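Local coordinates for protein pyridoxal kinase (Entamoeba histolytica, PDB 4S1H) that probably phosphorylates pyridoxal to pyridoxal 5'-phosphate with ATP as donor, and binds ADP and magnesium ions, at residues 58-63 with 87-92; 66-71 with 97-102. All coordinates share one frame; numbering follows the deposited sequence.

Contact 1. Residues 58-63 with 87-92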
ATOM      1  N   ASN A  58      -8.245   7.112 -18.652  1.00 20.26           N
ATOM      2  CA  ASN A  58      -8.978   8.299 -18.178  1.00 22.99           C
ATOM      3  C   ASN A  58      -8.887   8.465 -16.659  1.00 23.18           C
ATOM      4  O   ASN A  58      -8.766   9.587 -16.139  1.00 22.28           O
ATOM      5  CB  ASN A  58     -10.424   8.299 -18.673  1.00 25.08           C
ATOM      6  CG  ASN A  58     -11.295   7.277 -17.970  1.00 48.06           C
ATOM      7  OD1 ASN A  58     -11.091   6.070 -18.107  1.00 60.58           O
ATOM      8  ND2 ASN A  58     -12.273   7.760 -17.199  1.00 55.18           N
ATOM      9  N   ASP A  59      -8.916   7.340 -15.942  1.00 22.00           N
ATOM     10  CA  ASP A  59      -8.765   7.351 -14.497  1.00 21.13           C
ATOM     11  C   ASP A  59      -7.345   7.751 -14.083  1.00 17.95           C
ATOM     12  O   ASP A  59      -7.158   8.515 -13.149  1.00 18.32           O
ATOM     13  CB  ASP A  59      -9.160   5.988 -13.887  1.00 21.34           C
ATOM     14  CG  ASP A  59     -10.662   5.716 -14.006  1.00 31.12           C
ATOM     15  OD1 ASP A  59     -11.463   6.662 -13.865  1.00 32.09           O
ATOM     16  OD2 ASP A  59     -11.047   4.558 -14.290  1.00 29.01           O
ATOM     17  N   PHE A  60      -6.341   7.247 -14.789  1.00 17.75           N
ATOM     18  CA  PHE A  60      -4.976   7.628 -14.524  1.00 17.80           C
ATOM     19  C   PHE A  60      -4.772   9.153 -14.702  1.00 17.14           C
ATOM     20  O   PHE A  60      -4.157   9.814 -13.860  1.00 17.38           O
ATOM     21  CB  PHE A  60      -4.073   6.791 -15.454  1.00 19.07           C
ATOM     22  CG  PHE A  60      -2.606   7.016 -15.275  1.00 18.07           C
ATOM     23  CD1 PHE A  60      -1.912   6.438 -14.220  1.00 23.10           C
ATOM     24  CD2 PHE A  60      -1.915   7.825 -16.140  1.00 20.52           C
ATOM     25  CE1 PHE A  60      -0.537   6.642 -14.059  1.00 23.17           C
ATOM     26  CE2 PHE A  60      -0.530   8.020 -16.011  1.00 22.13           C
ATOM     27  CZ  PHE A  60       0.153   7.437 -14.966  1.00 21.02           C
ATOM     28  N   ILE A  61      -5.273   9.700 -15.807  1.00 17.60           N
ATOM     29  CA  ILE A  61      -5.224  11.144 -16.043  1.00 18.26           C
ATOM     30  C   ILE A  61      -5.949  11.931 -14.958  1.00 18.92           C
ATOM     31  O   ILE A  61      -5.440  12.927 -14.434  1.00 17.84           O
ATOM     32  CB  ILE A  61      -5.763  11.487 -17.460  1.00 19.47           C
ATOM     33  CG1 ILE A  61      -4.800  10.940 -18.517  1.00 21.47           C
ATOM     34  CG2 ILE A  61      -5.950  12.969 -17.638  1.00 20.08           C
ATOM     35  CD1 ILE A  61      -5.348  11.004 -19.923  1.00 24.04           C
ATOM     36  N   SER A  62      -7.130  11.463 -14.582  1.00 18.17           N
ATOM     37  CA  SER A  62      -7.903  12.111 -13.536  1.00 20.46           C
ATOM     38  C   SER A  62      -7.121  12.176 -12.229  1.00 19.00           C
ATOM     39  O   SER A  62      -7.083  13.216 -11.546  1.00 19.73           O
ATOM     40  CB  SER A  62      -9.184  11.325 -13.295  1.00 25.10           C
ATOM     41  OG  SER A  62      -9.977  11.960 -12.341  1.00 21.47           O
ATOM     42  N   ILE A  63      -6.522  11.057 -11.861  1.00 17.67           N
ATOM     43  CA  ILE A  63      -5.639  11.003 -10.686  1.00 18.49           C
ATOM     44  C   ILE A  63      -4.443  11.965 -10.783  1.00 16.62           C
ATOM     45  O   ILE A  63      -4.206  12.750  -9.860  1.00 16.41           O
ATOM     46  CB  ILE A  63      -5.138   9.572 -10.439  1.00 19.17           C
ATOM     47  CG1 ILE A  63      -6.309   8.724  -9.939  1.00 21.12           C
ATOM     48  CG2 ILE A  63      -3.958   9.532  -9.467  1.00 17.32           C
ATOM     49  CD1 ILE A  63      -6.097   7.240 -10.085  1.00 17.96           C
ATOM     50  N   SER A  87       0.294   0.456 -23.270  1.00 19.49           N
ATOM     51  CA  SER A  87       1.174   1.525 -23.729  1.00 22.02           C
ATOM     52  C   SER A  87       0.584   2.931 -23.521  1.00 20.11           C
ATOM     53  O   SER A  87       1.338   3.883 -23.349  1.00 18.89           O
ATOM     54  CB  SER A  87       1.549   1.349 -25.193  1.00 23.69           C
ATOM     55  OG  SER A  87       0.392   1.256 -25.977  1.00 25.25           O
ATOM     56  N   ASP A  88      -0.724   3.077 -23.568  1.00 20.00           N
ATOM     57  CA  ASP A  88      -1.317   4.414 -23.354  1.00 19.86           C
ATOM     58  C   ASP A  88      -0.873   5.055 -22.044  1.00 19.46           C
ATOM     59  O   ASP A  88      -0.597   6.257 -21.991  1.00 18.68           O
ATOM     60  CB  ASP A  88      -2.849   4.403 -23.527  1.00 23.66           C
ATOM     61  CG  ASP A  88      -3.572   3.387 -22.627  1.00 21.87           C
ATOM     62  OD1 ASP A  88      -2.925   2.664 -21.836  1.00 23.16           O
ATOM     63  OD2 ASP A  88      -4.823   3.288 -22.747  1.00 25.28           O
ATOM     64  N   LEU A  89      -0.784   4.235 -20.996  1.00 18.66           N
ATOM     65  CA  LEU A  89      -0.385   4.721 -19.665  1.00 17.76           C
ATOM     66  C   LEU A  89       1.102   5.078 -19.698  1.00 17.11           C
ATOM     67  O   LEU A  89       1.530   5.987 -18.998  1.00 17.35           O
ATOM     68  CB  LEU A  89      -0.658   3.688 -18.567  1.00 17.95           C
ATOM     69  CG  LEU A  89      -2.112   3.227 -18.375  1.00 22.02           C
ATOM     70  CD1 LEU A  89      -2.135   2.068 -17.389  1.00 25.19           C
ATOM     71  CD2 LEU A  89      -2.981   4.378 -17.931  1.00 23.08           C
ATOM     72  N   VAL A  90       1.896   4.382 -20.504  1.00 16.43           N
ATOM     73  CA  VAL A  90       3.301   4.689 -20.581  1.00 16.52           C
ATOM     74  C   VAL A  90       3.506   6.055 -21.233  1.00 16.96           C
ATOM     75  O   VAL A  90       4.305   6.848 -20.742  1.00 19.92           O
ATOM     76  CB  VAL A  90       4.093   3.601 -21.354  1.00 16.39           C
ATOM     77  CG1 VAL A  90       5.574   3.966 -21.473  1.00 16.25           C
ATOM     78  CG2 VAL A  90       3.948   2.242 -20.667  1.00 16.03           C
ATOM     79  N   TYR A  91       2.844   6.287 -22.366  1.00 17.56           N
ATOM     80  CA  TYR A  91       2.987   7.563 -23.075  1.00 18.72           C
ATOM     81  C   TYR A  91       2.473   8.717 -22.213  1.00 19.21           C
ATOM     82  O   TYR A  91       3.106   9.757 -22.162  1.00 21.36           O
ATOM     83  CB  TYR A  91       2.337   7.540 -24.456  1.00 19.37           C
ATOM     84  CG  TYR A  91       3.103   6.667 -25.438  1.00 20.66           C
ATOM     85  CD1 TYR A  91       4.416   6.941 -25.737  1.00 26.29           C
ATOM     86  CD2 TYR A  91       2.503   5.560 -26.019  1.00 23.09           C
ATOM     87  CE1 TYR A  91       5.133   6.147 -26.625  1.00 26.28           C
ATOM     88  CE2 TYR A  91       3.206   4.762 -26.909  1.00 28.03           C
ATOM     89  CZ  TYR A  91       4.516   5.067 -27.193  1.00 26.23           C
ATOM     90  OH  TYR A  91       5.261   4.288 -28.052  1.00 35.04           O
ATOM     91  N   GLU A  92       1.383   8.508 -21.487  1.00 18.07           N
ATOM     92  CA  GLU A  92       0.913   9.551 -20.571  1.00 19.51           C
ATOM     93  C   GLU A  92       1.901   9.814 -19.431  1.00 19.45           C
ATOM     94  O   GLU A  92       2.180  10.978 -19.097  1.00 18.72           O
ATOM     95  CB  GLU A  92      -0.431   9.190 -20.002  1.00 19.89           C
ATOM     96  CG  GLU A  92      -1.031  10.238 -19.067  1.00 23.06           C
ATOM     97  CD  GLU A  92      -1.124  11.643 -19.641  1.00 34.26           C
ATOM     98  OE1 GLU A  92      -1.045  11.862 -20.888  1.00 36.37           O
ATOM     99  OE2 GLU A  92      -1.299  12.558 -18.803  1.00 29.08           O
TER
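Phe60 reaches across from helix 57-69 to helix 87-100 and meets Leu89 and Glu92, one helical turn apart. These three residues bury most of the 211 Å² lost between the segments. Two nearly parallel helices meet here: the segment axes run in the same N-to-C sense at 24° and approach to 10.5 Å, a separation wide enough that side chains rather than backbones make the join. Phe60 spans it because its CG stands anti to the backbone N (chi1 -178°), which sends the ring toward the neighbouring helix. The root of the side chain is packed by one methyl of Leu89: CD2 lies 3.6 Å from Phe60 CB and 3.8 Å from Phe60 CG, approaching the ring at a slant. Farther out, Glu92 CG sits at the ring's edge, in its plane, 3.8 Å from Phe60 CE2. The Glu92 chain bends at chi2 (53°), and its carboxylate plane stands nearly perpendicular to the ring. The same chain passes Ile61 at about a right angle, with Ile61 CG1 3.9 Å from Glu92 OE2. OE2 also forms a salt bridge with Arg96 and OE1 a hydrogen bond with Asn95, so the charged end is engaged along its own helix, while Phe60 meets the aliphatic CG. Phe84 covers Leu89 from a loop. The two helices lie side by side in the ribokinase-like alpha/beta fold, joined in sequence through strand 78-81 of the mixed sheet; helix 124-133 flanks helix 87-100 through Val90, whereas Asp59 and Ser62 hydrogen-bond to Ser53 and Gly52 of the second subunit.

Contact 2. Residues 66-71 with 97-102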
ATOM      1  N   SER A  66      -5.548  15.548 -10.489  1.00 18.34           N
ATOM      2  CA  SER A  66      -5.972  15.864  -9.103  1.00 18.09           C
ATOM      3  C   SER A  66      -4.767  16.099  -8.176  1.00 20.06           C
ATOM      4  O   SER A  66      -4.767  17.020  -7.357  1.00 20.03           O
ATOM      5  CB  SER A  66      -6.811  14.705  -8.589  1.00 19.13           C
ATOM      6  OG  SER A  66      -7.394  15.001  -7.331  1.00 18.23           O
ATOM      7  N   LEU A  67      -3.727  15.276  -8.324  1.00 17.23           N
ATOM      8  CA  LEU A  67      -2.478  15.482  -7.566  1.00 18.38           C
ATOM      9  C   LEU A  67      -1.879  16.840  -7.869  1.00 23.12           C
ATOM     10  O   LEU A  67      -1.415  17.511  -6.968  1.00 22.84           O
ATOM     11  CB  LEU A  67      -1.456  14.393  -7.849  1.00 16.91           C
ATOM     12  CG  LEU A  67      -1.875  12.989  -7.407  1.00 16.57           C
ATOM     13  CD1 LEU A  67      -0.935  11.951  -7.999  1.00 17.37           C
ATOM     14  CD2 LEU A  67      -1.932  12.803  -5.910  1.00 19.01           C
ATOM     15  N   GLU A  68      -1.902  17.247  -9.130  1.00 22.06           N
ATOM     16  CA  GLU A  68      -1.329  18.544  -9.526  1.00 23.49           C
ATOM     17  C   GLU A  68      -2.155  19.712  -8.999  1.00 24.90           C
ATOM     18  O   GLU A  68      -1.611  20.616  -8.367  1.00 29.09           O
ATOM     19  CB  GLU A  68      -1.196  18.613 -11.049  1.00 28.37           C
ATOM     20  CG  GLU A  68      -0.368  19.798 -11.537  1.00 42.21           C
ATOM     21  CD  GLU A  68      -0.151  19.788 -13.048  1.00 40.50           C
ATOM     22  OE1 GLU A  68       0.137  18.718 -13.610  1.00 39.08           O
ATOM     23  OE2 GLU A  68      -0.251  20.854 -13.676  1.00 52.10           O
ATOM     24  N   VAL A  69      -3.471  19.669  -9.211  1.00 22.12           N
ATOM     25  CA  VAL A  69      -4.367  20.773  -8.814  1.00 24.01           C
ATOM     26  C   VAL A  69      -4.388  20.976  -7.291  1.00 22.47           C
ATOM     27  O   VAL A  69      -4.454  22.121  -6.812  1.00 24.29           O
ATOM     28  CB  VAL A  69      -5.798  20.530  -9.339  1.00 23.96           C
ATOM     29  CG1 VAL A  69      -6.805  21.473  -8.683  1.00 25.61           C
ATOM     30  CG2 VAL A  69      -5.818  20.693 -10.848  1.00 31.74           C
ATOM     31  N   ASN A  70      -4.345  19.880  -6.538  1.00 21.41           N
ATOM     32  CA  ASN A  70      -4.267  19.942  -5.081  1.00 22.00           C
ATOM     33  C   ASN A  70      -2.846  20.165  -4.522  1.00 21.39           C
ATOM     34  O   ASN A  70      -2.656  20.129  -3.308  1.00 22.20           O
ATOM     35  CB  ASN A  70      -4.900  18.702  -4.444  1.00 20.32           C
ATOM     36  CG  ASN A  70      -6.390  18.614  -4.671  1.00 21.95           C
ATOM     37  OD1 ASN A  70      -7.115  19.617  -4.565  1.00 25.30           O
ATOM     38  ND2 ASN A  70      -6.870  17.410  -4.933  1.00 19.22           N
ATOM     39  N   HIS A  71      -1.868  20.424  -5.404  1.00 22.22           N
ATOM     40  CA  HIS A  71      -0.461  20.708  -5.053  1.00 24.96           C
ATOM     41  C   HIS A  71       0.233  19.622  -4.233  1.00 25.53           C
ATOM     42  O   HIS A  71       1.180  19.890  -3.488  1.00 32.31           O
ATOM     43  CB  HIS A  71      -0.382  22.064  -4.354  1.00 35.64           C
ATOM     44  CG  HIS A  71      -1.180  23.131  -5.035  1.00 35.42           C
ATOM     45  ND1 HIS A  71      -0.770  23.723  -6.210  1.00 45.82           N
ATOM     46  CD2 HIS A  71      -2.376  23.688  -4.729  1.00 43.81           C
ATOM     47  CE1 HIS A  71      -1.669  24.618  -6.585  1.00 41.82           C
ATOM     48  NE2 HIS A  71      -2.653  24.614  -5.704  1.00 55.07           N
ATOM     49  N   VAL A  97       6.279  12.781 -16.553  1.00 18.16           N
ATOM     50  CA  VAL A  97       7.712  12.808 -16.221  1.00 19.93           C
ATOM     51  C   VAL A  97       8.407  14.061 -16.687  1.00 20.40           C
ATOM     52  O   VAL A  97       9.168  14.688 -15.927  1.00 22.29           O
ATOM     53  CB  VAL A  97       8.453  11.606 -16.834  1.00 19.20           C
ATOM     54  CG1 VAL A  97       9.983  11.756 -16.727  1.00 24.14           C
ATOM     55  CG2 VAL A  97       8.000  10.328 -16.174  1.00 21.16           C
ATOM     56  N   LYS A  98       8.178  14.413 -17.946  1.00 22.20           N
ATOM     57  CA  LYS A  98       8.715  15.623 -18.514  1.00 27.71           C
ATOM     58  C   LYS A  98       8.303  16.838 -17.693  1.00 24.11           C
ATOM     59  O   LYS A  98       9.141  17.671 -17.388  1.00 27.99           O
ATOM     60  CB  LYS A  98       8.292  15.801 -19.975  1.00 28.46           C
ATOM     61  CG  LYS A  98       9.059  14.887 -20.918  1.00 32.33           C
ATOM     62  CD  LYS A  98       8.921  15.287 -22.379  1.00 48.54           C
ATOM     63  CE  LYS A  98       7.570  14.889 -22.942  1.00 43.46           C
ATOM     64  NZ  LYS A  98       7.414  15.384 -24.337  1.00 45.58           N
ATOM     65  N   ARG A  99       7.023  16.930 -17.351  1.00 23.38           N
ATOM     66  CA  ARG A  99       6.524  18.067 -16.568  1.00 27.53           C
ATOM     67  C   ARG A  99       7.183  18.099 -15.186  1.00 24.66           C
ATOM     68  O   ARG A  99       7.614  19.159 -14.744  1.00 29.42           O
ATOM     69  CB  ARG A  99       5.003  18.009 -16.452  1.00 27.35           C
ATOM     70  CG  ARG A  99       4.360  19.143 -15.651  1.00 35.69           C
ATOM     71  CD  ARG A  99       2.843  18.977 -15.617  1.00 36.05           C
ATOM     72  NE  ARG A  99       2.237  19.206 -16.940  1.00 55.32           N
ATOM     73  CZ  ARG A  99       1.014  18.814 -17.322  1.00 71.68           C
ATOM     74  NH1 ARG A  99       0.202  18.142 -16.506  1.00 47.11           N
ATOM     75  NH2 ARG A  99       0.596  19.095 -18.555  1.00 71.42           N
ATOM     76  N   ILE A 100       7.270  16.946 -14.530  1.00 24.00           N
ATOM     77  CA  ILE A 100       7.815  16.864 -13.176  1.00 25.17           C
ATOM     78  C   ILE A 100       9.315  17.258 -13.158  1.00 33.30           C
ATOM     79  O   ILE A 100       9.758  17.974 -12.262  1.00 29.40           O
ATOM     80  CB  ILE A 100       7.532  15.481 -12.544  1.00 30.62           C
ATOM     81  CG1 ILE A 100       6.041  15.364 -12.184  1.00 34.00           C
ATOM     82  CG2 ILE A 100       8.371  15.269 -11.295  1.00 36.82           C
ATOM     83  CD1 ILE A 100       5.591  13.936 -11.957  1.00 49.32           C
ATOM     84  N   LYS A 101      10.061  16.856 -14.184  1.00 25.73           N
ATOM     85  CA  LYS A 101      11.482  17.241 -14.342  1.00 28.29           C
ATOM     86  C   LYS A 101      11.774  18.672 -14.844  1.00 32.06           C
ATOM     87  O   LYS A 101      12.935  19.070 -14.915  1.00 37.63           O
ATOM     88  CB  LYS A 101      12.201  16.233 -15.245  1.00 28.86           C
ATOM     89  CG  LYS A 101      12.374  14.895 -14.584  1.00 23.33           C
ATOM     90  CD  LYS A 101      13.045  13.902 -15.533  1.00 30.10           C
ATOM     91  CE  LYS A 101      13.825  12.845 -14.790  1.00 36.16           C
ATOM     92  NZ  LYS A 101      15.186  13.290 -14.381  1.00 39.33           N
ATOM     93  N   ASP A 102      10.740  19.441 -15.198  1.00 34.36           N
ATOM     94  CA  ASP A 102      10.916  20.779 -15.784  1.00 39.39           C
ATOM     95  C   ASP A 102      11.194  21.874 -14.747  1.00 42.13           C
ATOM     96  O   ASP A 102      11.897  22.839 -15.051  1.00101.31           O
ATOM     97  CB  ASP A 102       9.675  21.158 -16.611  1.00 45.35           C
ATOM     98  CG  ASP A 102       9.889  22.386 -17.477  1.00 58.12           C
ATOM     99  OD1 ASP A 102      10.719  22.320 -18.410  1.00 86.58           O
ATOM    100  OD2 ASP A 102       9.219  23.410 -17.228  1.00 61.99           O
TER
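Glu68 and Arg99 form a salt bridge between the C-terminal parts of two neighbouring helices of the ribokinase-like alpha/beta fold. Helix 57-69 ends there in a Schellman motif: His71, with positive phi, is its C-prime residue, and His71 N bonds to Glu68 O at 3.0 Å. The bridge lies at the surface and buries only 81 Å², as expected where the CA atoms of Glu68 and Ile100, the nearest pair, are 10.0 Å apart.

Arg99 can be followed outward. Its CB and CG, with CG anti to the backbone N, only carry the chain away from the helix; CD is the first atom to arrive, 3.4 Å from Glu68 OE1. The chain then bends at chi3 (-69°), which carries NE and CZ past the same oxygen at 4.0 and 3.8 Å, both measured to Glu68 OE1, and brings NH1 back to it. Glu68 meets this bent chain at about a right angle, itself extended beyond CG. The carboxylate and guanidinium planes are 80° apart, and only NH1 bonds, to one oxygen, so this is not a two-pronged bridge. Arg96 NH1 makes a weak, long ion pair with Glu68 OE1, and the two arginine ends come near each other around this carboxylate. The bond from Arg99 NH1 reaches the syn lone pair of Glu68 OE1 over 3.0 Å, clearly bent at an N-H...O angle of 135°, with the oxygen tilted out of the guanidinium plane.

How the contacts relate
After strands 5-9, 33-41 and 52-54, the chain enters helix 57-69 and supplies first 58-63, then 66-71. It next forms strand 78-81 of the mixed sheet and returns along helix 87-100, where 87-92 closes contact 1 over 23 intervening residues and 97-102 closes contact 2 over 25. The segments alternate in sequence, so the two closures cross. Their centres are 13 Å apart along the same helix pair: contact 1 joins the N-terminal halves through mainly apolar side chains, contact 2 the C-terminal parts through a charged pair. Arg96, between the two levels, has a partner in each. Helix 57-69 also borders the second subunit at both levels.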